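Local coordinates for glycosyltransferase (Streptomyces viridochromogenes, PDB 2IUY), which probably transfers a sugar from a nucleotide-activated donor, as a retaining family GT4 glycosyltransferase of GT-B fold, in the biosynthesis of the antibiotic avilamycin A, at residues K5-N10 and R78-A83; A37-G42 and H89-G94; G71-I76 and G93-P98. One frame throughout, in Å; residues are numbered along the deposited sequence.

Contact 1: residues K5-N10 and R78-A83; sequences KVALVN and RWLRTA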
ATOM      1  N   LYS A   5       7.568  22.502   5.192  1.00  9.25           N
ATOM      2  CA  LYS A   5       6.115  22.472   5.091  1.00  8.95           C
ATOM      3  C   LYS A   5       5.799  21.622   3.890  1.00  9.02           C
ATOM      4  O   LYS A   5       6.253  21.924   2.798  1.00  7.65           O
ATOM      5  CB  LYS A   5       5.519  23.879   4.996  1.00  9.01           C
ATOM      6  CG  LYS A   5       5.919  24.761   6.220  1.00 11.63           C
ATOM      7  CD  LYS A   5       4.870  25.807   6.471  1.00 17.78           C
ATOM      8  CE  LYS A   5       5.123  27.143   5.872  1.00 26.08           C
ATOM      9  NZ  LYS A   5       3.841  28.012   6.022  1.00 29.48           N
ATOM     10  N   VAL A   6       5.118  20.494   4.122  1.00  9.19           N
ATOM     11  CA  VAL A   6       4.900  19.494   3.059  1.00  8.24           C
ATOM     12  C   VAL A   6       3.393  19.369   2.814  1.00  8.97           C
ATOM     13  O   VAL A   6       2.617  19.080   3.747  1.00  9.83           O
ATOM     14  CB  VAL A   6       5.498  18.088   3.362  1.00  8.46           C
ATOM     15  CG1 VAL A   6       5.334  17.108   2.114  1.00  7.68           C
ATOM     16  CG2 VAL A   6       7.000  18.137   3.873  1.00  9.43           C
ATOM     17  N   ALA A   7       2.978  19.636   1.585  1.00  8.90           N
ATOM     18  CA  ALA A   7       1.606  19.382   1.167  1.00  9.51           C
ATOM     19  C   ALA A   7       1.567  17.976   0.610  1.00 10.73           C
ATOM     20  O   ALA A   7       2.223  17.708  -0.401  1.00 11.31           O
ATOM     21  CB  ALA A   7       1.168  20.383   0.119  1.00  8.47           C
ATOM     22  N   LEU A   8       0.835  17.081   1.300  1.00 11.15           N
ATOM     23  CA  LEU A   8       0.689  15.673   0.915  1.00 11.18           C
ATOM     24  C   LEU A   8      -0.654  15.528   0.285  1.00 11.58           C
ATOM     25  O   LEU A   8      -1.634  15.770   0.976  1.00 11.29           O
ATOM     26  CB  LEU A   8       0.683  14.731   2.123  1.00 11.53           C
ATOM     27  CG  LEU A   8       1.973  14.251   2.752  1.00 12.35           C
ATOM     28  CD1 LEU A   8       1.610  13.268   3.934  1.00  8.62           C
ATOM     29  CD2 LEU A   8       2.921  13.644   1.675  1.00  9.41           C
ATOM     30  N   VAL A   9      -0.707  15.097  -0.986  1.00 10.92           N
ATOM     31  CA  VAL A   9      -1.960  15.085  -1.723  1.00 10.90           C
ATOM     32  C   VAL A   9      -2.359  13.659  -1.829  1.00 11.32           C
ATOM     33  O   VAL A   9      -1.733  12.871  -2.548  1.00 11.80           O
ATOM     34  CB  VAL A   9      -1.886  15.758  -3.178  1.00 11.69           C
ATOM     35  CG1 VAL A   9      -3.301  16.018  -3.716  1.00  9.36           C
ATOM     36  CG2 VAL A   9      -1.144  17.108  -3.133  1.00  9.64           C
ATOM     37  N   ASN A  10      -3.397  13.317  -1.069  1.00 11.21           N
ATOM     38  CA  ASN A  10      -4.026  12.017  -1.131  1.00 10.10           C
ATOM     39  C   ASN A  10      -4.845  11.967  -2.394  1.00  9.93           C
ATOM     40  O   ASN A  10      -5.269  13.014  -2.903  1.00  9.06           O
ATOM     41  CB  ASN A  10      -4.982  11.857   0.067  1.00  9.49           C
ATOM     42  CG  ASN A  10      -5.684  10.526   0.080  1.00  9.07           C
ATOM     43  OD1 ASN A  10      -5.049   9.486  -0.083  1.00 10.34           O
ATOM     44  ND2 ASN A  10      -6.992  10.538   0.311  1.00  7.25           N
ATOM     45  N   ARG A  78      -6.685  24.985  -6.406  1.00 18.16           N
ATOM     46  CA  ARG A  78      -6.882  26.356  -5.983  1.00 18.37           C
ATOM     47  C   ARG A  78      -6.054  26.646  -4.761  1.00 17.81           C
ATOM     48  O   ARG A  78      -5.399  27.689  -4.715  1.00 18.58           O
ATOM     49  CB  ARG A  78      -8.364  26.610  -5.737  1.00 20.04           C
ATOM     50  CG  ARG A  78      -8.771  28.044  -5.398  1.00 22.11           C
ATOM     51  CD  ARG A  78     -10.273  28.198  -5.569  1.00 26.33           C
ATOM     52  NE  ARG A  78     -10.658  27.888  -6.958  1.00 31.49           N
ATOM     53  CZ  ARG A  78     -11.549  26.961  -7.330  1.00 34.64           C
ATOM     54  NH1 ARG A  78     -12.213  26.234  -6.414  1.00 34.42           N
ATOM     55  NH2 ARG A  78     -11.787  26.773  -8.631  1.00 35.11           N
ATOM     56  N   TRP A  79      -6.061  25.714  -3.796  1.00 16.59           N
ATOM     57  CA  TRP A  79      -5.329  25.811  -2.526  1.00 15.11           C
ATOM     58  C   TRP A  79      -3.807  25.824  -2.712  1.00 14.54           C
ATOM     59  O   TRP A  79      -3.107  26.632  -2.101  1.00 13.24           O
ATOM     60  CB  TRP A  79      -5.724  24.670  -1.556  1.00 14.88           C
ATOM     61  CG  TRP A  79      -5.169  24.897  -0.151  1.00 14.76           C
ATOM     62  CD1 TRP A  79      -5.761  25.616   0.885  1.00 16.47           C
ATOM     63  CD2 TRP A  79      -3.895  24.436   0.369  1.00 16.10           C
ATOM     64  NE1 TRP A  79      -4.932  25.615   1.989  1.00 14.73           N
ATOM     65  CE2 TRP A  79      -3.791  24.902   1.699  1.00 14.26           C
ATOM     66  CE3 TRP A  79      -2.843  23.668  -0.163  1.00 13.80           C
ATOM     67  CZ2 TRP A  79      -2.666  24.638   2.502  1.00 16.20           C
ATOM     68  CZ3 TRP A  79      -1.726  23.406   0.646  1.00 15.46           C
ATOM     69  CH2 TRP A  79      -1.651  23.906   1.957  1.00 13.50           C
ATOM     70  N   LEU A  80      -3.317  24.895  -3.536  1.00 14.74           N
ATOM     71  CA  LEU A  80      -1.886  24.778  -3.879  1.00 15.06           C
ATOM     72  C   LEU A  80      -1.292  26.021  -4.569  1.00 16.43           C
ATOM     73  O   LEU A  80      -0.113  26.346  -4.374  1.00 16.90           O
ATOM     74  CB  LEU A  80      -1.647  23.515  -4.749  1.00 14.09           C
ATOM     75  CG  LEU A  80      -1.831  22.156  -4.056  1.00 13.06           C
ATOM     76  CD1 LEU A  80      -1.653  21.016  -5.085  1.00 11.20           C
ATOM     77  CD2 LEU A  80      -0.884  21.994  -2.871  1.00 12.34           C
ATOM     78  N   ARG A  81      -2.099  26.714  -5.375  1.00 16.93           N
ATOM     79  CA  ARG A  81      -1.649  27.906  -6.078  1.00 17.87           C
ATOM     80  C   ARG A  81      -1.210  29.041  -5.130  1.00 16.89           C
ATOM     81  O   ARG A  81      -0.298  29.802  -5.432  1.00 18.04           O
ATOM     82  CB  ARG A  81      -2.744  28.381  -7.063  1.00 18.08           C
ATOM     83  CG  ARG A  81      -2.265  29.491  -8.016  1.00 19.83           C
ATOM     84  CD  ARG A  81      -3.286  29.820  -9.148  1.00 19.35           C
ATOM     85  NE  ARG A  81      -3.035  29.061 -10.399  1.00 24.12           N
ATOM     86  CZ  ARG A  81      -2.159  29.376 -11.373  1.00 24.04           C
ATOM     87  NH1 ARG A  81      -1.358  30.471 -11.333  1.00 18.47           N
ATOM     88  NH2 ARG A  81      -2.091  28.565 -12.446  1.00 24.01           N
ATOM     89  N   THR A  82      -1.841  29.140  -3.973  1.00 16.51           N
ATOM     90  CA  THR A  82      -1.556  30.239  -3.048  1.00 16.71           C
ATOM     91  C   THR A  82      -0.849  29.798  -1.759  1.00 16.28           C
ATOM     92  O   THR A  82      -0.516  30.642  -0.905  1.00 16.12           O
ATOM     93  CB  THR A  82      -2.857  30.991  -2.688  1.00 17.00           C
ATOM     94  OG1 THR A  82      -3.759  30.105  -1.999  1.00 20.27           O
ATOM     95  CG2 THR A  82      -3.527  31.546  -3.977  1.00 14.53           C
ATOM     96  N   ALA A  83      -0.612  28.483  -1.645  1.00 15.59           N
ATOM     97  CA  ALA A  83      -0.049  27.867  -0.434  1.00 15.36           C
ATOM     98  C   ALA A  83       1.389  28.273  -0.275  1.00 15.46           C
ATOM     99  O   ALA A  83       2.152  28.352  -1.252  1.00 16.25           O
ATOM    100  CB  ALA A  83      -0.179  26.320  -0.447  1.00 14.97           C
TER
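Helix 73-82 lies on one face of the N-terminal parallel sheet, and Leu80 and Trp79 are the side chains through which it reaches Ala7 and Val9 of strand 5-9, one of the two middle strands. Leu80 faces the strand with both branches. Its CD2 meets CB of Ala7 at 4.0 Å, while its CD1 is 4.4 Å from CG2 of Val9, a looser approach. One leucine therefore spans two positions of the strand that point the same way; the contact is apolar, with no hydrogen bond between the segments. Trp79 comes to Ala7 from the side: CZ3, at the rim of the six-membered ring, lies 4.2 Å from Ala7 CB, which sits near the ring plane. The segment axes run almost antiparallel, at 163° and 11.3 Å apart. The angle fits the beta-alpha-beta crossover of a Rossmann-like domain, made by parallel strands 65-67 and 87-90 with this helix between them: the helix follows edge strand 65-67, runs back over the sheet and leads into strand 87-90, the neighbour of 5-9. Leu53 and Val88, on the strands flanking 5-9, complete the apolar surface under Leu80. Within the helix, CD2 of Leu80 lies in the plane of the indole at its edge, 3.7 Å from Trp79 CE3. CB of Ala83 rests 3.5 Å above one face of the same ring, towards its rim. With CG opposite the backbone N (chi1 -170°) and the ring roughly perpendicular to the CA-CB-CG plane (chi2 88°), the indole is directed at the sheet and presents its edge to the strand.

Contact 2: residues A37-G42 and H89-G94; sequences ANLMDG and HDHSGG
Asp90 OD1 is gripped by two donors of Ser92. The hydroxyl OG approaches it on the syn lone pair at 2.7 Å, whereas the backbone N of Ser92 lies 3.0 Å from Asp90 OD1 and comes from above the carboxylate plane, 61° out of it. The latter bond, at 159° about its hydrogen, closes an Asx turn. The other oxygen, Asp90 OD2, receives Gly94 N at 2.8 Å nearly along its C-O axis, so the carboxylate is held through both oxygens as the chain leaves strand 87-90. On the face of the sheet opposite helix 73-82, helix 31-45 packs through Leu39, a Rossmann-like arrangement with helices on both sides. In Leu39, chi1 of -180° sends CG outward, and CD2, anti to CA, continues the extension to two imidazoles. CD2 is 3.4 Å from CE1 of His89, met obliquely, and equally 3.4 Å from NE2 of His91, here at the ring edge; both approaches are tight. One atom of His91, NE2, stands 3.4 Å above a face of the His89 ring, towards its rim. Hydrogen bonds between His89 ND1 and Tyr332 OH, His89 NE2 and Ser110 OG, and His91 ND1 and His112 NE2 probably restrict ring rotation. Leu39 and Thr256, a UDP-binding residue, are about 10 Å apart, side chain to side chain. Leu39 also touches Tyr328 of the C-terminal helix 321-336.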
ATOM      1  N   ALA A  37      -1.049   7.933   5.329  1.00  8.01           N
ATOM      2  CA  ALA A  37      -1.104   7.939   6.781  1.00  7.13           C
ATOM      3  C   ALA A  37       0.263   7.575   7.411  1.00  7.70           C
ATOM      4  O   ALA A  37       0.732   8.266   8.306  1.00  7.58           O
ATOM      5  CB  ALA A  37      -2.225   6.983   7.274  1.00  5.71           C
ATOM      6  N   ASN A  38       0.881   6.510   6.918  1.00  7.25           N
ATOM      7  CA  ASN A  38       2.114   5.997   7.437  1.00  8.98           C
ATOM      8  C   ASN A  38       3.284   6.939   7.094  1.00  9.72           C
ATOM      9  O   ASN A  38       4.175   7.204   7.949  1.00  9.24           O
ATOM     10  CB  ASN A  38       2.402   4.567   6.871  1.00  8.25           C
ATOM     11  CG  ASN A  38       1.559   3.493   7.545  1.00 10.11           C
ATOM     12  OD1 ASN A  38       1.609   3.312   8.777  1.00  7.42           O
ATOM     13  ND2 ASN A  38       0.829   2.731   6.737  1.00  7.38           N
ATOM     14  N   LEU A  39       3.266   7.429   5.859  1.00  9.09           N
ATOM     15  CA  LEU A  39       4.191   8.488   5.403  1.00  9.86           C
ATOM     16  C   LEU A  39       4.110   9.743   6.278  1.00 10.88           C
ATOM     17  O   LEU A  39       5.126  10.268   6.748  1.00 10.81           O
ATOM     18  CB  LEU A  39       3.983   8.842   3.904  1.00  9.17           C
ATOM     19  CG  LEU A  39       4.948   9.954   3.409  1.00  9.55           C
ATOM     20  CD1 LEU A  39       6.435   9.624   3.743  1.00  6.02           C
ATOM     21  CD2 LEU A  39       4.816  10.317   1.958  1.00  6.71           C
HETATM   22  N   MSE A  40       2.892  10.213   6.460  1.00 11.83           N
HETATM   23  CA  MSE A  40       2.604  11.405   7.226  1.00 14.19           C
HETATM   24  C   MSE A  40       3.135  11.313   8.673  1.00 12.56           C
HETATM   25  O   MSE A  40       3.622  12.290   9.221  1.00 12.89           O
HETATM   26  CB  MSE A  40       1.087  11.573   7.216  1.00 13.43           C
HETATM   27  CG  MSE A  40       0.535  12.557   8.192  1.00 16.54           C
HETATM   28 SE   MSE A  40      -1.418  12.503   8.003  1.00 23.41          SE
HETATM   29  CE  MSE A  40      -1.799  10.943   9.166  1.00 21.78           C
ATOM     30  N   ASP A  41       2.976  10.140   9.295  1.00 12.69           N
ATOM     31  CA  ASP A  41       3.430   9.894  10.672  1.00 11.12           C
ATOM     32  C   ASP A  41       4.942  10.048  10.712  1.00  9.79           C
ATOM     33  O   ASP A  41       5.486  10.659  11.625  1.00 10.14           O
ATOM     34  CB  ASP A  41       3.102   8.464  11.104  1.00 10.59           C
ATOM     35  CG  ASP A  41       1.634   8.249  11.386  1.00 11.96           C
ATOM     36  OD1 ASP A  41       0.829   9.208  11.267  1.00 12.27           O
ATOM     37  OD2 ASP A  41       1.298   7.085  11.715  1.00 11.11           O
ATOM     38  N   GLY A  42       5.628   9.475   9.727  1.00  9.18           N
ATOM     39  CA  GLY A  42       7.116   9.636   9.611  1.00  8.88           C
ATOM     40  C   GLY A  42       7.566  11.100   9.554  1.00  9.06           C
ATOM     41  O   GLY A  42       8.449  11.511  10.330  1.00 10.39           O
ATOM     42  N   HIS A  89       3.788  16.922  -2.493  1.00  6.45           N
ATOM     43  CA  HIS A  89       4.064  15.517  -2.684  1.00  5.87           C
ATOM     44  C   HIS A  89       2.755  14.809  -3.015  1.00  6.58           C
ATOM     45  O   HIS A  89       1.917  14.570  -2.125  1.00  6.21           O
ATOM     46  CB  HIS A  89       4.728  14.972  -1.396  1.00  4.62           C
ATOM     47  CG  HIS A  89       5.190  13.552  -1.494  1.00  5.43           C
ATOM     48  ND1 HIS A  89       5.883  12.936  -0.470  1.00  6.70           N
ATOM     49  CD2 HIS A  89       5.032  12.613  -2.461  1.00  5.51           C
ATOM     50  CE1 HIS A  89       6.176  11.693  -0.827  1.00  8.39           C
ATOM     51  NE2 HIS A  89       5.657  11.471  -2.023  1.00  8.36           N
ATOM     52  N   ASP A  90       2.597  14.522  -4.313  1.00  6.96           N
ATOM     53  CA  ASP A  90       1.435  13.945  -4.915  1.00  7.33           C
ATOM     54  C   ASP A  90       1.411  12.422  -4.796  1.00  7.73           C
ATOM     55  O   ASP A  90       2.344  11.731  -5.174  1.00  6.35           O
ATOM     56  CB  ASP A  90       1.276  14.394  -6.402  1.00  7.62           C
ATOM     57  CG  ASP A  90      -0.077  13.959  -6.994  1.00  9.54           C
ATOM     58  OD1 ASP A  90      -1.070  13.959  -6.228  1.00  7.57           O
ATOM     59  OD2 ASP A  90      -0.158  13.551  -8.179  1.00 11.81           O
ATOM     60  N   HIS A  91       0.306  11.915  -4.244  1.00  8.25           N
ATOM     61  CA  HIS A  91       0.020  10.482  -4.215  1.00  7.23           C
ATOM     62  C   HIS A  91      -1.193  10.133  -5.050  1.00  7.17           C
ATOM     63  O   HIS A  91      -1.600   9.003  -5.039  1.00  7.59           O
ATOM     64  CB  HIS A  91      -0.244  10.027  -2.765  1.00  6.43           C
ATOM     65  CG  HIS A  91       0.977  10.117  -1.901  1.00  7.97           C
ATOM     66  ND1 HIS A  91       1.796   9.041  -1.659  1.00  4.50           N
ATOM     67  CD2 HIS A  91       1.549  11.181  -1.284  1.00  4.60           C
ATOM     68  CE1 HIS A  91       2.789   9.421  -0.876  1.00 10.39           C
ATOM     69  NE2 HIS A  91       2.658  10.715  -0.629  1.00  7.68           N
ATOM     70  N   SER A  92      -1.806  11.114  -5.722  1.00  8.91           N
ATOM     71  CA  SER A  92      -3.072  10.916  -6.456  1.00  8.86           C
ATOM     72  C   SER A  92      -2.929  10.308  -7.863  1.00 10.92           C
ATOM     73  O   SER A  92      -3.937  10.067  -8.507  1.00 12.00           O
ATOM     74  CB  SER A  92      -3.784  12.249  -6.623  1.00  8.44           C
ATOM     75  OG  SER A  92      -3.141  12.998  -7.623  1.00  5.88           O
ATOM     76  N   GLY A  93      -1.703  10.119  -8.350  1.00 11.95           N
ATOM     77  CA  GLY A  93      -1.471   9.725  -9.737  1.00 12.87           C
ATOM     78  C   GLY A  93      -1.676  10.877 -10.696  1.00 13.11           C
ATOM     79  O   GLY A  93      -2.000  10.679 -11.861  1.00 12.76           O
ATOM     80  N   GLY A  94      -1.488  12.097 -10.226  1.00 13.17           N
ATOM     81  CA  GLY A  94      -1.494  13.203 -11.137  1.00 13.50           C
ATOM     82  C   GLY A  94      -2.820  13.888 -11.378  1.00 14.48           C
ATOM     83  O   GLY A  94      -3.003  14.546 -12.411  1.00 14.46           O
TER

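Contact 3: residues G71-I76 and G93-P98; sequences GEPEEI and GGVIGP
Pro73 and Val95 meet at a slant, CG1 of Val95 resting over one face of the pyrrolidine ring, offset towards CB and CG. It is 3.6 Å from Pro73 CB and equally 3.6 Å from Pro73 CG, so a single methyl spans two ring carbons. Beside this pair, Ile76 and Ile96 are set at about a right angle and touch through their branch methyls, Ile76 CG2 to Ile96 CG2 at 3.9 Å. The same methyl of Ile96 also lies 4.1 Å from the carbonyl O of Pro73, which bridges the two pairs. In Ile96, CG1 stands between the backbone N and the carbonyl carbon (chi1 52°); this leaves CG2 anti to the carbonyl carbon, towards Ile76, while CG1 and CD1 extend to the sheet side, near Val9, Leu80 and Asp90. Pro73 opens helix 73-82 just after Glu72 at the N-cap position, and the bond from Ile76 N to Glu72 O, 3.0 Å, marks the first helical turn. Gly93 and Gly94, both at positive phi, lead the chain into Val95. The loop thus folds over the helix start at the C-terminal edge of the Rossmann-like sheet, where helix 73-82 begins and strand 87-90 ends.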
ATOM      1  N   GLY A  71     -11.303  18.628  -1.006  1.00 18.25           N
ATOM      2  CA  GLY A  71     -11.585  17.284  -1.440  1.00 18.02           C
ATOM      3  C   GLY A  71     -11.393  17.193  -2.922  1.00 18.57           C
ATOM      4  O   GLY A  71     -10.542  16.448  -3.372  1.00 19.55           O
ATOM      5  N   GLU A  72     -12.154  17.946  -3.713  1.00 20.08           N
ATOM      6  CA  GLU A  72     -12.034  17.707  -5.146  1.00 21.59           C
ATOM      7  C   GLU A  72     -10.801  18.337  -5.770  1.00 20.27           C
ATOM      8  O   GLU A  72     -10.244  19.241  -5.203  1.00 19.23           O
ATOM      9  CB  GLU A  72     -13.298  17.986  -5.938  1.00 23.47           C
ATOM     10  CG  GLU A  72     -14.084  19.128  -5.487  1.00 28.73           C
ATOM     11  CD  GLU A  72     -15.505  18.895  -5.900  1.00 37.23           C
ATOM     12  OE1 GLU A  72     -16.077  17.859  -5.468  1.00 39.07           O
ATOM     13  OE2 GLU A  72     -16.041  19.728  -6.677  1.00 41.88           O
ATOM     14  N   PRO A  73     -10.367  17.798  -6.928  1.00 20.69           N
ATOM     15  CA  PRO A  73      -9.181  18.248  -7.649  1.00 20.74           C
ATOM     16  C   PRO A  73      -9.102  19.773  -7.783  1.00 21.09           C
ATOM     17  O   PRO A  73      -8.052  20.322  -7.509  1.00 20.74           O
ATOM     18  CB  PRO A  73      -9.310  17.552  -8.999  1.00 21.07           C
ATOM     19  CG  PRO A  73     -10.033  16.239  -8.621  1.00 21.13           C
ATOM     20  CD  PRO A  73     -11.017  16.643  -7.590  1.00 19.75           C
ATOM     21  N   GLU A  74     -10.194  20.432  -8.151  1.00 20.83           N
ATOM     22  CA  GLU A  74     -10.193  21.879  -8.407  1.00 22.02           C
ATOM     23  C   GLU A  74      -9.915  22.688  -7.155  1.00 20.55           C
ATOM     24  O   GLU A  74      -9.216  23.690  -7.205  1.00 19.97           O
ATOM     25  CB  GLU A  74     -11.536  22.329  -9.048  1.00 23.46           C
ATOM     26  CG  GLU A  74     -12.629  21.207  -9.091  1.00 29.38           C
ATOM     27  CD  GLU A  74     -14.040  21.661  -8.682  1.00 36.47           C
ATOM     28  OE1 GLU A  74     -15.003  21.057  -9.211  1.00 38.71           O
ATOM     29  OE2 GLU A  74     -14.190  22.599  -7.840  1.00 38.64           O
ATOM     30  N   GLU A  75     -10.482  22.247  -6.036  1.00 20.09           N
ATOM     31  CA  GLU A  75     -10.252  22.854  -4.715  1.00 19.41           C
ATOM     32  C   GLU A  75      -8.818  22.641  -4.250  1.00 18.00           C
ATOM     33  O   GLU A  75      -8.248  23.519  -3.607  1.00 17.30           O
ATOM     34  CB  GLU A  75     -11.178  22.219  -3.658  1.00 19.90           C
ATOM     35  CG  GLU A  75     -12.587  22.753  -3.665  1.00 24.17           C
ATOM     36  CD  GLU A  75     -13.634  21.769  -3.136  1.00 30.12           C
ATOM     37  OE1 GLU A  75     -14.729  21.787  -3.753  1.00 34.44           O
ATOM     38  OE2 GLU A  75     -13.396  20.994  -2.152  1.00 29.50           O
ATOM     39  N   ILE A  76      -8.276  21.452  -4.528  1.00 15.77           N
ATOM     40  CA  ILE A  76      -6.906  21.147  -4.202  1.00 15.62           C
ATOM     41  C   ILE A  76      -5.978  22.048  -5.055  1.00 15.92           C
ATOM     42  O   ILE A  76      -5.051  22.624  -4.519  1.00 15.40           O
ATOM     43  CB  ILE A  76      -6.536  19.633  -4.399  1.00 14.93           C
ATOM     44  CG1 ILE A  76      -7.365  18.705  -3.496  1.00 13.14           C
ATOM     45  CG2 ILE A  76      -5.023  19.410  -4.152  1.00 14.11           C
ATOM     46  CD1 ILE A  76      -7.258  17.191  -3.941  1.00 14.59           C
ATOM     47  N   GLY A  93      -1.703  10.119  -8.350  1.00 11.95           N
ATOM     48  CA  GLY A  93      -1.471   9.725  -9.737  1.00 12.87           C
ATOM     49  C   GLY A  93      -1.676  10.877 -10.696  1.00 13.11           C
ATOM     50  O   GLY A  93      -2.000  10.679 -11.861  1.00 12.76           O
ATOM     51  N   GLY A  94      -1.488  12.097 -10.226  1.00 13.17           N
ATOM     52  CA  GLY A  94      -1.494  13.203 -11.137  1.00 13.50           C
ATOM     53  C   GLY A  94      -2.820  13.888 -11.378  1.00 14.48           C
ATOM     54  O   GLY A  94      -3.003  14.546 -12.411  1.00 14.46           O
ATOM     55  N   VAL A  95      -3.729  13.771 -10.415  1.00 15.13           N
ATOM     56  CA  VAL A  95      -4.916  14.638 -10.340  1.00 16.37           C
ATOM     57  C   VAL A  95      -4.489  16.114 -10.257  1.00 17.03           C
ATOM     58  O   VAL A  95      -5.189  17.033 -10.706  1.00 16.37           O
ATOM     59  CB  VAL A  95      -5.748  14.220  -9.121  1.00 16.96           C
ATOM     60  CG1 VAL A  95      -6.519  15.366  -8.522  1.00 18.91           C
ATOM     61  CG2 VAL A  95      -6.616  13.006  -9.406  1.00 16.64           C
ATOM     62  N   ILE A  96      -3.326  16.363  -9.671  1.00 17.00           N
ATOM     63  CA  ILE A  96      -2.747  17.709  -9.717  1.00 16.22           C
ATOM     64  C   ILE A  96      -1.335  17.625 -10.357  1.00 15.85           C
ATOM     65  O   ILE A  96      -0.832  16.544 -10.593  1.00 16.32           O
ATOM     66  CB  ILE A  96      -2.811  18.395  -8.324  1.00 16.26           C
ATOM     67  CG1 ILE A  96      -2.204  17.509  -7.220  1.00 16.95           C
ATOM     68  CG2 ILE A  96      -4.274  18.726  -7.943  1.00 17.15           C
ATOM     69  CD1 ILE A  96      -0.702  17.642  -7.060  1.00 14.41           C
ATOM     70  N   GLY A  97      -0.715  18.752 -10.671  1.00 15.48           N
ATOM     71  CA  GLY A  97       0.570  18.729 -11.361  1.00 14.66           C
ATOM     72  C   GLY A  97       1.388  19.907 -10.915  1.00 14.58           C
ATOM     73  O   GLY A  97       0.929  20.671 -10.078  1.00 16.29           O
ATOM     74  N   PRO A  98       2.623  20.045 -11.408  1.00 14.16           N
ATOM     75  CA  PRO A  98       3.452  21.192 -11.024  1.00 13.83           C
ATOM     76  C   PRO A  98       3.010  22.588 -11.514  1.00 14.67           C
ATOM     77  O   PRO A  98       3.427  23.585 -10.925  1.00 13.80           O
ATOM     78  CB  PRO A  98       4.839  20.828 -11.598  1.00 14.67           C
ATOM     79  CG  PRO A  98       4.585  19.940 -12.729  1.00 13.98           C
ATOM     80  CD  PRO A  98       3.359  19.101 -12.266  1.00 13.69           C
TER

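From the N terminus, strand 5-9 comes first and helix 31-45 next. Contact 1 closes the loop from strand 5-9 to the end of helix 73-82, and contact 2 that from helix 31-45 to the end of strand 87-90; their segments alternate, so they cross. Contact 3, the shortest closure, crosses contact 1 and shares Gly93 and Gly94 with contact 2. Backbone bonds Ala7 O to His89 N and Val9 O to His91 N join contacts 1 and 2, while Val9, Leu80 and Ile96 link contacts 1 and 3. Contacts 1 and 2 tie helices on both faces to the sheet, and contact 3 ties the loop after strand 87-90 to the start of helix 73-82.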